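Local coordinates for HpcE (Thermus thermophilus, PDB 1WZO), which probably isomerises 2-hydroxyhepta-2,4-diene-1,7-dioate, as a member of the fumarylacetoacetate hydrolase family active in aromatic-acid breakdown, at residues B[170-175]-B[180-185]; B[69-74]-B[126-131]; B[95-100]-B[144-149]; B[165-170]-B[189-194]; B[20-25]-B[35-40]. All coordinates share one frame; numbering follows the deposited sequence.

Interaction 1 (B[170-175]-B[180-185]); sequences WLRAYV and RQEGHT
An antiparallel β hairpin brings W170-A173 against Q181-H184, its second strand lying at the outer border of a five-stranded sheet within this chain. The axes approach to 4.2 Å and the strand directions differ by 162°. L171 and G183 form a hydrogen-bonded pair twice joined, L171 N to G183 O and G183 N to L171 O, both 2.7 Å. At the turn end the regular pattern gives way to a classic β bulge: R180 N and Q181 N both face A173 O, the first at 2.8 Å and the second by a weak bond.

On the face bearing W170, R172, E182 and H184, the extended R172 chain runs alongside E182. R172 NE reaches E182 OE2 at 3.3 Å in a salt bridge, the guanidinium and carboxylate planes 39° apart, while a face of the R172 guanidinium lies over the W170 indole. R180 bends at chi2 (-69°), which folds its guanidinium over V175; its NH1 also donates to I219 O and Q221 O. Replacing R180 by an alanine would probably take away the flat cover over V175 CG2 and leave the I219 and Q221 carbonyls without this donor. On the other face, with L171 and A173, Q181 OE1 hydrogen-bonds Y96 OH and Q181 NE2 donates to P216 O. The V175 methyl CG2 sits 3.6 Å above the centre of the R180 guanidinium and 3.4 Å from R180 CG.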
# COMPACT_ATOMS: atom_id res chain seq x y z
N TRP B 170 30.40 -12.96 11.08
CA TRP B 170 30.19 -13.78 12.26
C TRP B 170 28.78 -13.56 12.79
O TRP B 170 28.19 -12.49 12.59
CB TRP B 170 31.22 -13.49 13.36
CG TRP B 170 31.40 -12.05 13.78
CD1 TRP B 170 32.48 -11.26 13.50
CD2 TRP B 170 30.53 -11.26 14.60
NE1 TRP B 170 32.33 -10.03 14.11
CE2 TRP B 170 31.15 -10.00 14.78
CE3 TRP B 170 29.28 -11.49 15.20
CZ2 TRP B 170 30.56 -8.98 15.54
CZ3 TRP B 170 28.70 -10.47 15.96
CH2 TRP B 170 29.34 -9.23 16.12
N LEU B 171 28.24 -14.58 13.46
CA LEU B 171 26.91 -14.54 14.04
C LEU B 171 27.01 -14.80 15.53
O LEU B 171 27.73 -15.69 15.96
CB LEU B 171 26.02 -15.63 13.43
CG LEU B 171 25.90 -15.69 11.91
CD1 LEU B 171 25.26 -17.01 11.50
CD2 LEU B 171 25.08 -14.51 11.41
N ARG B 172 26.29 -14.02 16.32
CA ARG B 172 26.29 -14.20 17.77
C ARG B 172 24.92 -13.97 18.37
O ARG B 172 24.14 -13.15 17.88
CB ARG B 172 27.29 -13.24 18.42
CG ARG B 172 28.73 -13.60 18.11
CD ARG B 172 29.69 -12.51 18.54
NE ARG B 172 31.05 -12.81 18.09
CZ ARG B 172 32.03 -11.92 18.04
NH1 ARG B 172 31.81 -10.67 18.40
NH2 ARG B 172 33.23 -12.29 17.60
N ALA B 173 24.62 -14.72 19.42
CA ALA B 173 23.35 -14.59 20.12
C ALA B 173 23.59 -14.63 21.62
O ALA B 173 24.33 -15.48 22.12
CB ALA B 173 22.41 -15.72 19.71
N TYR B 174 22.96 -13.70 22.32
CA TYR B 174 23.08 -13.62 23.77
C TYR B 174 21.69 -13.73 24.39
O TYR B 174 20.72 -13.22 23.84
CB TYR B 174 23.68 -12.28 24.20
CG TYR B 174 25.03 -11.95 23.60
CD1 TYR B 174 25.15 -11.56 22.26
CD2 TYR B 174 26.18 -11.97 24.39
CE1 TYR B 174 26.39 -11.19 21.73
CE2 TYR B 174 27.42 -11.61 23.86
CZ TYR B 174 27.52 -11.22 22.53
OH TYR B 174 28.74 -10.85 22.02
N VAL B 175 21.61 -14.40 25.54
CA VAL B 175 20.36 -14.52 26.26
C VAL B 175 20.64 -13.96 27.66
O VAL B 175 21.45 -14.51 28.40
CB VAL B 175 19.87 -15.98 26.38
CG1 VAL B 175 18.62 -16.04 27.24
CG2 VAL B 175 19.57 -16.54 25.00
N ARG B 180 25.39 -17.13 24.12
CA ARG B 180 24.84 -18.48 23.98
C ARG B 180 25.42 -19.21 22.78
O ARG B 180 25.59 -20.43 22.81
CB ARG B 180 23.32 -18.42 23.80
CG ARG B 180 22.52 -18.18 25.06
CD ARG B 180 22.58 -19.38 26.00
NE ARG B 180 21.46 -19.36 26.94
CZ ARG B 180 20.22 -19.73 26.64
NH1 ARG B 180 19.93 -20.16 25.41
NH2 ARG B 180 19.27 -19.65 27.55
N GLN B 181 25.73 -18.47 21.72
CA GLN B 181 26.20 -19.11 20.51
C GLN B 181 26.99 -18.22 19.57
O GLN B 181 26.78 -17.00 19.52
CB GLN B 181 24.97 -19.69 19.78
CG GLN B 181 25.16 -20.12 18.35
CD GLN B 181 23.86 -20.60 17.74
OE1 GLN B 181 22.80 -20.00 17.95
NE2 GLN B 181 23.92 -21.68 16.97
N GLU B 182 27.89 -18.84 18.82
CA GLU B 182 28.71 -18.15 17.83
C GLU B 182 28.71 -18.95 16.54
O GLU B 182 28.89 -20.17 16.55
CB GLU B 182 30.16 -17.99 18.32
CG GLU B 182 30.35 -16.97 19.43
CD GLU B 182 31.81 -16.70 19.73
OE1 GLU B 182 32.52 -17.66 20.11
OE2 GLU B 182 32.25 -15.54 19.58
N GLY B 183 28.49 -18.27 15.43
CA GLY B 183 28.48 -18.94 14.14
C GLY B 183 29.10 -18.05 13.09
O GLY B 183 29.50 -16.92 13.39
N HIS B 184 29.17 -18.54 11.86
CA HIS B 184 29.75 -17.75 10.78
C HIS B 184 29.05 -18.07 9.47
O HIS B 184 28.83 -19.23 9.13
CB HIS B 184 31.25 -18.03 10.69
CG HIS B 184 32.02 -16.97 9.97
ND1 HIS B 184 32.21 -16.99 8.60
CD2 HIS B 184 32.58 -15.82 10.41
CE1 HIS B 184 32.86 -15.90 8.24
NE2 HIS B 184 33.09 -15.17 9.31
N THR B 185 28.71 -17.03 8.71
CA THR B 185 28.00 -17.21 7.45
C THR B 185 28.75 -17.95 6.36
O THR B 185 28.17 -18.30 5.33
CB THR B 185 27.49 -15.86 6.89
OG1 THR B 185 28.60 -15.03 6.53
CG2 THR B 185 26.64 -15.14 7.93

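Interaction 2 (B[69-74]-B[126-131]); sequences ALFWKP and ANDLVA
K73 and F71, from strand 69-73, reach D128 at an inverse γ turn that interrupts strand 120-131, close to E97 and E99 in an acidic cluster consistent with the metal site of the fumarylacetoacetate hydrolase family. The tight part is polar and buried. K73 NZ donates to D128 OD1 at 2.9 Å in a salt bridge, meeting the oxygen nearly along its C-O axis. Bends at chi2 (-76°) and chi3 (-76°) curl the lysine chain round the OD1 end of the carboxylate; NZ donates further to K146 O and F151 O.

By contrast the backbones stand well apart, 8.6 Å between the K73 and D128 CA atoms, and side chains span most of the gap. Strand 69-73 also packs on the second subunit, where W72 stacks on W72 of that chain. An alanine in place of D128 would probably leave K73 NZ without its carboxylate mate and K146 relying on E97. F71 meets the carboxylate by its edge, F71 CZ lying 3.3 Å from D128 OD2.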
# COMPACT_ATOMS: atom_id res chain seq x y z
N ALA B 69 15.45 -26.16 1.37
CA ALA B 69 14.18 -26.44 2.03
C ALA B 69 13.56 -25.11 2.44
O ALA B 69 13.72 -24.65 3.56
CB ALA B 69 14.42 -27.31 3.26
N LEU B 70 12.82 -24.51 1.51
CA LEU B 70 12.20 -23.20 1.71
C LEU B 70 10.90 -23.22 2.51
O LEU B 70 10.11 -24.16 2.43
CB LEU B 70 11.90 -22.56 0.35
CG LEU B 70 13.00 -22.43 -0.71
CD1 LEU B 70 12.36 -21.98 -2.01
CD2 LEU B 70 14.04 -21.42 -0.25
N PHE B 71 10.69 -22.15 3.29
CA PHE B 71 9.47 -21.99 4.07
C PHE B 71 9.12 -20.51 4.17
O PHE B 71 9.94 -19.64 3.88
CB PHE B 71 9.58 -22.61 5.46
CG PHE B 71 10.57 -21.93 6.36
CD1 PHE B 71 11.91 -22.32 6.37
CD2 PHE B 71 10.16 -20.92 7.22
CE1 PHE B 71 12.82 -21.70 7.22
CE2 PHE B 71 11.07 -20.30 8.08
CZ PHE B 71 12.40 -20.70 8.08
N TRP B 72 7.90 -20.25 4.61
CA TRP B 72 7.38 -18.89 4.70
C TRP B 72 7.23 -18.35 6.12
O TRP B 72 6.99 -19.11 7.06
CB TRP B 72 6.02 -18.86 3.99
CG TRP B 72 5.18 -17.63 4.18
CD1 TRP B 72 5.42 -16.38 3.67
CD2 TRP B 72 3.91 -17.56 4.83
NE1 TRP B 72 4.36 -15.55 3.95
CE2 TRP B 72 3.42 -16.25 4.66
CE3 TRP B 72 3.12 -18.49 5.52
CZ2 TRP B 72 2.18 -15.83 5.17
CZ3 TRP B 72 1.89 -18.08 6.03
CH2 TRP B 72 1.43 -16.76 5.84
N LYS B 73 7.39 -17.04 6.27
CA LYS B 73 7.19 -16.36 7.54
C LYS B 73 6.21 -15.23 7.20
O LYS B 73 6.51 -14.38 6.35
CB LYS B 73 8.49 -15.77 8.10
CG LYS B 73 9.51 -16.78 8.61
CD LYS B 73 9.17 -17.40 9.99
CE LYS B 73 9.44 -16.44 11.16
NZ LYS B 73 9.57 -17.16 12.48
N PRO B 74 5.03 -15.21 7.84
CA PRO B 74 4.02 -14.17 7.58
C PRO B 74 4.46 -12.80 8.07
O PRO B 74 5.21 -12.70 9.04
CB PRO B 74 2.80 -14.68 8.33
CG PRO B 74 3.40 -15.39 9.49
CD PRO B 74 4.55 -16.15 8.87
N ALA B 126 17.85 -11.10 11.78
CA ALA B 126 16.54 -11.70 12.02
C ALA B 126 16.63 -12.73 13.12
O ALA B 126 17.65 -13.41 13.28
CB ALA B 126 16.01 -12.36 10.74
N ASN B 127 15.56 -12.83 13.90
CA ASN B 127 15.46 -13.83 14.95
C ASN B 127 14.30 -14.71 14.46
O ASN B 127 13.13 -14.39 14.68
CB ASN B 127 15.12 -13.19 16.29
CG ASN B 127 15.20 -14.18 17.43
OD1 ASN B 127 15.20 -15.39 17.21
ND2 ASN B 127 15.27 -13.67 18.66
N ASP B 128 14.63 -15.81 13.78
CA ASP B 128 13.62 -16.71 13.23
C ASP B 128 13.19 -17.74 14.27
O ASP B 128 13.57 -18.91 14.20
CB ASP B 128 14.19 -17.38 11.97
CG ASP B 128 13.24 -18.39 11.35
OD1 ASP B 128 12.02 -18.15 11.38
OD2 ASP B 128 13.73 -19.41 10.83
N LEU B 129 12.39 -17.29 15.22
CA LEU B 129 11.92 -18.14 16.31
C LEU B 129 11.09 -19.34 15.88
O LEU B 129 10.46 -19.35 14.82
CB LEU B 129 11.14 -17.30 17.33
CG LEU B 129 11.98 -16.31 18.15
CD1 LEU B 129 11.39 -14.90 18.06
CD2 LEU B 129 12.03 -16.78 19.60
N VAL B 130 11.11 -20.37 16.71
CA VAL B 130 10.36 -21.58 16.42
C VAL B 130 9.90 -22.23 17.71
O VAL B 130 10.60 -22.19 18.73
CB VAL B 130 11.21 -22.60 15.62
CG1 VAL B 130 12.48 -22.96 16.39
CG2 VAL B 130 10.39 -23.87 15.36
N ALA B 131 8.70 -22.79 17.69
CA ALA B 131 8.16 -23.50 18.84
C ALA B 131 8.21 -24.96 18.40
O ALA B 131 7.31 -25.45 17.71
CB ALA B 131 6.73 -23.07 19.12

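Interaction 3 (B[95-100]-B[144-149]); sequences HYEVEL and RAKGRD
K146 NZ meets E97 OE2 at 3.3 Å, a salt bridge that joins the end of helix 143-146 to strand 94-104. The two side chains cross at about a right angle. Water doubles the link: one molecule donates to E97 OE1 at 2.5 Å and accepts from K146 NZ at 2.8 Å, so both carboxylate oxygens are tied to the one ammonium, directly and through solvent. The stronger partner of K146 is nevertheless D128, whose OD2 forms a second salt bridge with NZ.

The lysine gets there by folding: chi2 (-82°) and chi3 (-70°) both bend the chain, turning a side chain that starts across the contact towards the strand. E97 reaches out instead with an extended chain, and its backbone N is held by N127 OD1. E99 lies alongside, its OE2 3.0 Å from E97 OE2 with both atoms acceptors, and 5.2 Å from K146 NZ.

Farther out, K146 O receives K73 NZ, and G147 is the first residue to leave the helix. R148 NH1 donates to R144 O at 2.9 Å and 159°, R144 O lying nearly in the R148 guanidinium plane, fastening the chain just past the helix. R144 and D149 form salt bridges with E67 and K109 of the second subunit. Two glutamates on one strand, an aspartate on its neighbour and a nearby lysine are consistent with the divalent-metal site of the fumarylacetoacetate hydrolase family.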
# COMPACT_ATOMS: atom_id res chain seq x y z
N HIS B 95 12.74 -21.80 20.66
CA HIS B 95 14.13 -21.44 20.35
C HIS B 95 14.27 -20.21 19.48
O HIS B 95 13.43 -19.94 18.61
CB HIS B 95 14.80 -22.60 19.61
CG HIS B 95 14.92 -23.86 20.42
ND1 HIS B 95 16.11 -24.27 20.97
CD2 HIS B 95 14.00 -24.78 20.77
CE1 HIS B 95 15.92 -25.40 21.63
NE2 HIS B 95 14.65 -25.73 21.52
N TYR B 96 15.34 -19.45 19.71
CA TYR B 96 15.62 -18.28 18.88
C TYR B 96 16.46 -18.86 17.75
O TYR B 96 16.96 -19.98 17.84
CB TYR B 96 16.44 -17.23 19.66
CG TYR B 96 17.88 -17.63 19.94
CD1 TYR B 96 18.82 -17.74 18.91
CD2 TYR B 96 18.28 -17.99 21.24
CE1 TYR B 96 20.12 -18.20 19.15
CE2 TYR B 96 19.58 -18.45 21.49
CZ TYR B 96 20.49 -18.56 20.44
OH TYR B 96 21.75 -19.05 20.67
N GLU B 97 16.61 -18.10 16.67
CA GLU B 97 17.44 -18.53 15.54
C GLU B 97 18.06 -17.27 14.94
O GLU B 97 17.37 -16.49 14.28
CB GLU B 97 16.62 -19.28 14.48
CG GLU B 97 16.22 -20.70 14.91
CD GLU B 97 15.70 -21.57 13.77
OE1 GLU B 97 15.39 -22.75 14.01
OE2 GLU B 97 15.61 -21.08 12.62
N VAL B 98 19.36 -17.06 15.17
CA VAL B 98 20.01 -15.88 14.62
C VAL B 98 20.35 -16.11 13.15
O VAL B 98 21.06 -17.06 12.80
CB VAL B 98 21.30 -15.50 15.43
CG1 VAL B 98 22.28 -16.66 15.46
CG2 VAL B 98 21.94 -14.26 14.83
N GLU B 99 19.82 -15.26 12.28
CA GLU B 99 20.06 -15.43 10.85
C GLU B 99 20.31 -14.13 10.11
O GLU B 99 19.77 -13.08 10.46
CB GLU B 99 18.86 -16.14 10.19
CG GLU B 99 18.29 -17.28 11.01
CD GLU B 99 17.30 -18.14 10.22
OE1 GLU B 99 16.92 -17.75 9.10
OE2 GLU B 99 16.90 -19.20 10.74
N LEU B 100 21.15 -14.21 9.09
CA LEU B 100 21.43 -13.07 8.24
C LEU B 100 20.21 -12.94 7.34
O LEU B 100 19.79 -13.92 6.71
CB LEU B 100 22.67 -13.32 7.38
CG LEU B 100 22.98 -12.26 6.31
CD1 LEU B 100 23.34 -10.93 6.97
CD2 LEU B 100 24.12 -12.75 5.42
N ARG B 144 2.32 -23.21 12.00
CA ARG B 144 1.92 -23.03 13.39
C ARG B 144 3.14 -22.90 14.32
O ARG B 144 3.07 -22.26 15.37
CB ARG B 144 1.06 -24.21 13.85
CG ARG B 144 0.43 -23.99 15.22
CD ARG B 144 -0.81 -24.85 15.43
NE ARG B 144 -0.49 -26.23 15.78
CZ ARG B 144 -0.22 -26.63 17.01
NH1 ARG B 144 -0.24 -25.77 18.02
NH2 ARG B 144 0.07 -27.91 17.25
N ALA B 145 4.24 -23.52 13.93
CA ALA B 145 5.47 -23.49 14.73
C ALA B 145 6.37 -22.29 14.46
O ALA B 145 7.11 -21.85 15.34
CB ALA B 145 6.26 -24.78 14.49
N LYS B 146 6.30 -21.75 13.25
CA LYS B 146 7.17 -20.65 12.84
C LYS B 146 6.47 -19.33 12.53
O LYS B 146 7.05 -18.26 12.72
CB LYS B 146 7.94 -21.05 11.58
CG LYS B 146 8.70 -22.35 11.67
CD LYS B 146 10.04 -22.17 12.37
CE LYS B 146 11.00 -21.36 11.51
NZ LYS B 146 12.29 -21.12 12.22
N GLY B 147 5.22 -19.41 12.06
CA GLY B 147 4.50 -18.21 11.67
C GLY B 147 3.60 -17.52 12.67
O GLY B 147 2.65 -16.84 12.29
N ARG B 148 3.91 -17.68 13.95
CA ARG B 148 3.12 -17.06 15.01
C ARG B 148 3.40 -15.56 15.14
O ARG B 148 4.49 -15.10 14.79
CB ARG B 148 3.43 -17.75 16.35
CG ARG B 148 3.43 -19.27 16.28
CD ARG B 148 3.77 -19.88 17.63
NE ARG B 148 2.66 -19.78 18.57
CZ ARG B 148 1.58 -20.57 18.56
NH1 ARG B 148 1.47 -21.52 17.65
NH2 ARG B 148 0.62 -20.40 19.46
N ASP B 149 2.42 -14.81 15.63
CA ASP B 149 2.60 -13.37 15.82
C ASP B 149 3.84 -13.12 16.70
O ASP B 149 4.05 -13.81 17.71
CB ASP B 149 1.37 -12.75 16.50
CG ASP B 149 0.15 -12.68 15.58
OD1 ASP B 149 0.26 -12.96 14.37
OD2 ASP B 149 -0.94 -12.33 16.09
O HOH W 1 13.39 -23.60 12.76

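Interaction 4 (B[165-170]-B[189-194]); sequences DPQDLW and LYSVAE
The capped N-terminus of helix 192-200 is where Q167 meets S191 and V192. S191 is the N-cap, and with E194 it makes a capping box: E194 N donates to S191 OG at 3.1 Å, and S191 N returns a bond to E194 OE1 at 2.9 Å, using that oxygen's anti lone pair. Q167 adds an acceptor from outside the helix. Its OE1 takes V192 N at 2.8 Å with an almost straight N-H...O angle of 173°, the donor tilted 31° from the amide's carbonyl plane. A water donates to the same OE1 and accepts from A193 N, so the glutamine serves two successive helix N-H groups, one of them through solvent.

A bend at chi2 (-55°) swings the amide of Q167 to the helix end. The residue sits in a type I turn from D165 to D168, where D165 OD1 accepts from Q167 N at 3.0 Å as an Asx turn. Beside this polar link P166 CB touches V192 CG2 at 4.1 Å, and strand 94-104 lies next to both residues. The first N-H groups of a helix lack acceptors within it; the Q167 oxygen supplies one, in a mainly polar link that the helix dipole probably strengthens.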
# COMPACT_ATOMS: atom_id res chain seq x y z
N ASP B 165 30.90 -8.90 1.70
CA ASP B 165 30.68 -10.31 1.40
C ASP B 165 29.79 -10.94 2.47
O ASP B 165 30.20 -11.14 3.61
CB ASP B 165 32.02 -11.06 1.34
CG ASP B 165 31.85 -12.55 1.08
OD1 ASP B 165 30.77 -12.96 0.63
OD2 ASP B 165 32.82 -13.30 1.33
N PRO B 166 28.53 -11.26 2.11
CA PRO B 166 27.59 -11.86 3.05
C PRO B 166 27.99 -13.24 3.56
O PRO B 166 27.47 -13.71 4.56
CB PRO B 166 26.28 -11.89 2.26
CG PRO B 166 26.77 -12.13 0.86
CD PRO B 166 27.93 -11.16 0.76
N GLN B 167 28.91 -13.90 2.85
CA GLN B 167 29.38 -15.23 3.25
C GLN B 167 30.59 -15.14 4.18
O GLN B 167 31.24 -16.15 4.46
CB GLN B 167 29.75 -16.06 2.01
CG GLN B 167 28.68 -16.06 0.91
CD GLN B 167 27.31 -16.52 1.41
OE1 GLN B 167 26.29 -16.09 0.88
NE2 GLN B 167 27.30 -17.38 2.41
N ASP B 168 30.88 -13.94 4.66
CA ASP B 168 32.02 -13.74 5.55
C ASP B 168 31.65 -12.82 6.73
O ASP B 168 32.22 -11.75 6.90
CB ASP B 168 33.18 -13.14 4.74
CG ASP B 168 34.48 -13.10 5.52
OD1 ASP B 168 34.87 -14.13 6.11
OD2 ASP B 168 35.12 -12.03 5.53
N LEU B 169 30.68 -13.27 7.53
CA LEU B 169 30.21 -12.50 8.68
C LEU B 169 30.01 -13.41 9.89
O LEU B 169 29.52 -14.53 9.74
CB LEU B 169 28.87 -11.81 8.36
CG LEU B 169 28.76 -10.87 7.17
CD1 LEU B 169 27.30 -10.47 6.96
CD2 LEU B 169 29.61 -9.63 7.40
N TRP B 170 30.40 -12.96 11.08
CA TRP B 170 30.19 -13.78 12.26
C TRP B 170 28.78 -13.56 12.79
O TRP B 170 28.19 -12.49 12.59
CB TRP B 170 31.22 -13.49 13.36
CG TRP B 170 31.40 -12.05 13.78
CD1 TRP B 170 32.48 -11.26 13.50
CD2 TRP B 170 30.53 -11.26 14.60
NE1 TRP B 170 32.33 -10.03 14.11
CE2 TRP B 170 31.15 -10.00 14.78
CE3 TRP B 170 29.28 -11.49 15.20
CZ2 TRP B 170 30.56 -8.98 15.54
CZ3 TRP B 170 28.70 -10.47 15.96
CH2 TRP B 170 29.34 -9.23 16.12
N LEU B 189 25.33 -23.71 3.65
CA LEU B 189 25.41 -24.79 2.67
C LEU B 189 25.12 -24.21 1.29
O LEU B 189 25.83 -24.50 0.32
CB LEU B 189 24.42 -25.90 3.02
CG LEU B 189 24.74 -26.59 4.36
CD1 LEU B 189 23.72 -27.68 4.62
CD2 LEU B 189 26.16 -27.18 4.32
N TYR B 190 24.07 -23.40 1.21
CA TYR B 190 23.70 -22.72 -0.02
C TYR B 190 23.95 -21.24 0.27
O TYR B 190 23.44 -20.71 1.25
CB TYR B 190 22.22 -22.91 -0.35
CG TYR B 190 21.87 -24.22 -1.03
CD1 TYR B 190 21.46 -25.32 -0.29
CD2 TYR B 190 21.92 -24.34 -2.42
CE1 TYR B 190 21.11 -26.52 -0.91
CE2 TYR B 190 21.58 -25.53 -3.05
CZ TYR B 190 21.17 -26.61 -2.29
OH TYR B 190 20.83 -27.78 -2.92
N SER B 191 24.72 -20.59 -0.59
CA SER B 191 25.02 -19.17 -0.39
C SER B 191 23.82 -18.30 -0.70
O SER B 191 22.83 -18.76 -1.28
CB SER B 191 26.17 -18.75 -1.30
OG SER B 191 25.79 -18.82 -2.66
N VAL B 192 23.91 -17.03 -0.31
CA VAL B 192 22.85 -16.08 -0.59
C VAL B 192 22.61 -16.07 -2.10
O VAL B 192 21.47 -16.13 -2.57
CB VAL B 192 23.25 -14.67 -0.13
CG1 VAL B 192 22.21 -13.66 -0.59
CG2 VAL B 192 23.40 -14.64 1.39
N ALA B 193 23.70 -16.00 -2.87
CA ALA B 193 23.60 -15.98 -4.32
C ALA B 193 22.91 -17.23 -4.86
O ALA B 193 22.05 -17.15 -5.73
CB ALA B 193 24.99 -15.85 -4.95
N GLU B 194 23.27 -18.40 -4.35
CA GLU B 194 22.65 -19.64 -4.81
C GLU B 194 21.17 -19.71 -4.44
O GLU B 194 20.35 -20.21 -5.21
CB GLU B 194 23.39 -20.85 -4.23
CG GLU B 194 24.80 -21.02 -4.79
CD GLU B 194 25.54 -22.15 -4.12
OE1 GLU B 194 25.62 -22.15 -2.88
OE2 GLU B 194 26.02 -23.06 -4.84
O HOH W 2 26.18 -15.11 -1.75

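Interaction 5 (B[20-25]-B[35-40]); sequences GLLLDE and VTWLLP
L22 packs against both V35 and W37 inside the N-terminal β region, joining two short strands that are not partners: 21-23 pairs with 11-18 and 29-30, and 36-37 with 2-8. The contact is wholly apolar and rests on three rotamers. L22 has CG opposite its own carbonyl carbon (chi1 -69°) and an extended chi2, which spreads the two methyls so that one faces V35 and both reach the indole. V35 chi1 of -54° sets CG1 anti to the carbonyl carbon, leaving CG2 between the backbone N and that carbon, within 3.7 Å of L22 CD1. W37, with chi2 at 87°, stands its ring across the chain and offers a face to the leucine, the six-membered end being nearest; L22 CD2 lies 4.0 Å from W37 CH2.

A4, F6 and Y17 from strands 2-8 and 11-18 close around L22, while H81 meets the indole edge-to-face and a bound glycerol lies near it. L22 CD1 makes a CH-π contact, 4.3 Å from the centroid of the W37 six-membered ring.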
# COMPACT_ATOMS: atom_id res chain seq x y z
N GLY B 20 25.80 6.43 17.29
CA GLY B 20 24.82 6.13 18.31
C GLY B 20 23.62 7.06 18.36
O GLY B 20 22.94 7.14 19.38
N LEU B 21 23.37 7.77 17.27
CA LEU B 21 22.23 8.68 17.22
C LEU B 21 21.42 8.50 15.94
O LEU B 21 21.95 8.09 14.91
CB LEU B 21 22.70 10.13 17.34
CG LEU B 21 23.35 10.51 18.67
CD1 LEU B 21 23.79 11.96 18.63
CD2 LEU B 21 22.36 10.28 19.81
N LEU B 22 20.13 8.82 16.01
CA LEU B 22 19.25 8.70 14.86
C LEU B 22 18.96 10.07 14.27
O LEU B 22 18.50 10.98 14.97
CB LEU B 22 17.93 8.04 15.27
CG LEU B 22 17.97 6.56 15.66
CD1 LEU B 22 16.66 6.18 16.33
CD2 LEU B 22 18.21 5.72 14.41
N LEU B 23 19.22 10.22 12.97
CA LEU B 23 18.97 11.48 12.29
C LEU B 23 17.76 11.33 11.37
O LEU B 23 17.70 10.39 10.58
CB LEU B 23 20.19 11.88 11.46
CG LEU B 23 21.52 11.96 12.22
CD1 LEU B 23 22.62 12.43 11.28
CD2 LEU B 23 21.38 12.92 13.39
N ASP B 24 16.80 12.24 11.48
CA ASP B 24 15.62 12.16 10.63
C ASP B 24 15.84 12.78 9.26
O ASP B 24 16.94 13.24 8.94
CB ASP B 24 14.40 12.81 11.31
CG ASP B 24 14.64 14.27 11.67
OD1 ASP B 24 15.40 14.95 10.95
OD2 ASP B 24 14.06 14.73 12.67
N GLU B 25 14.78 12.79 8.45
CA GLU B 25 14.82 13.33 7.10
C GLU B 25 15.27 14.79 7.04
O GLU B 25 15.75 15.25 6.00
CB GLU B 25 13.44 13.21 6.45
CG GLU B 25 12.82 11.83 6.56
CD GLU B 25 11.98 11.65 7.81
OE1 GLU B 25 12.48 11.93 8.92
OE2 GLU B 25 10.82 11.21 7.68
N VAL B 35 12.98 7.46 21.49
CA VAL B 35 12.11 7.07 20.38
C VAL B 35 11.66 5.62 20.45
O VAL B 35 12.16 4.83 21.24
CB VAL B 35 12.82 7.29 19.02
CG1 VAL B 35 13.32 8.73 18.92
CG2 VAL B 35 13.99 6.33 18.88
N THR B 36 10.70 5.27 19.60
CA THR B 36 10.20 3.91 19.54
C THR B 36 10.69 3.32 18.22
O THR B 36 10.33 3.81 17.15
CB THR B 36 8.67 3.86 19.58
OG1 THR B 36 8.22 4.44 20.81
CG2 THR B 36 8.18 2.42 19.50
N TRP B 37 11.52 2.29 18.29
CA TRP B 37 12.04 1.65 17.09
C TRP B 37 10.94 0.95 16.31
O TRP B 37 10.00 0.40 16.90
CB TRP B 37 13.11 0.61 17.44
CG TRP B 37 14.37 1.18 18.00
CD1 TRP B 37 14.64 1.47 19.31
CD2 TRP B 37 15.56 1.51 17.27
NE1 TRP B 37 15.92 1.96 19.44
CE2 TRP B 37 16.50 2.00 18.20
CE3 TRP B 37 15.91 1.45 15.91
CZ2 TRP B 37 17.78 2.41 17.82
CZ3 TRP B 37 17.19 1.86 15.54
CH2 TRP B 37 18.11 2.34 16.49
N LEU B 38 11.06 0.98 14.99
CA LEU B 38 10.11 0.32 14.11
C LEU B 38 10.94 -0.56 13.19
O LEU B 38 12.16 -0.62 13.31
CB LEU B 38 9.36 1.36 13.27
CG LEU B 38 8.57 2.45 14.01
CD1 LEU B 38 8.01 3.44 13.01
CD2 LEU B 38 7.44 1.82 14.81
N LEU B 39 10.27 -1.27 12.28
CA LEU B 39 10.99 -2.09 11.32
C LEU B 39 11.73 -1.10 10.41
O LEU B 39 11.20 -0.03 10.09
CB LEU B 39 10.00 -2.92 10.49
CG LEU B 39 9.18 -3.96 11.26
CD1 LEU B 39 8.10 -4.55 10.34
CD2 LEU B 39 10.10 -5.06 11.77
N PRO B 40 12.96 -1.42 10.01
CA PRO B 40 13.73 -0.52 9.14
C PRO B 40 13.11 -0.28 7.76
O PRO B 40 13.50 0.65 7.06
CB PRO B 40 15.11 -1.19 9.07
CG PRO B 40 14.80 -2.64 9.31
CD PRO B 40 13.78 -2.58 10.41

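In the fold
Interactions 2 and 3 are the most central, their centres about 4 Å apart; K146 NZ bonds D128 OD2 at 2.6 Å, making them one charged network, and both reach the second subunit. Interaction 1 lies farther out and works mainly by backbone hydrogen bonds; Y96 of 95-100 joins it to interaction 3 through Q181 OE1. Interaction 4, more peripheral, shares W170 with interaction 1, whose hairpin nests inside the loop it closes; T185 OG1 bonds P166 O there, and L100 of interaction 3 packs on L169. Interaction 5 stands apart, on the opposite side of the chain's centre from 2 and 3, about 18 Å from that centre: apolar where the inner pair is ionic, yet buried like interaction 2.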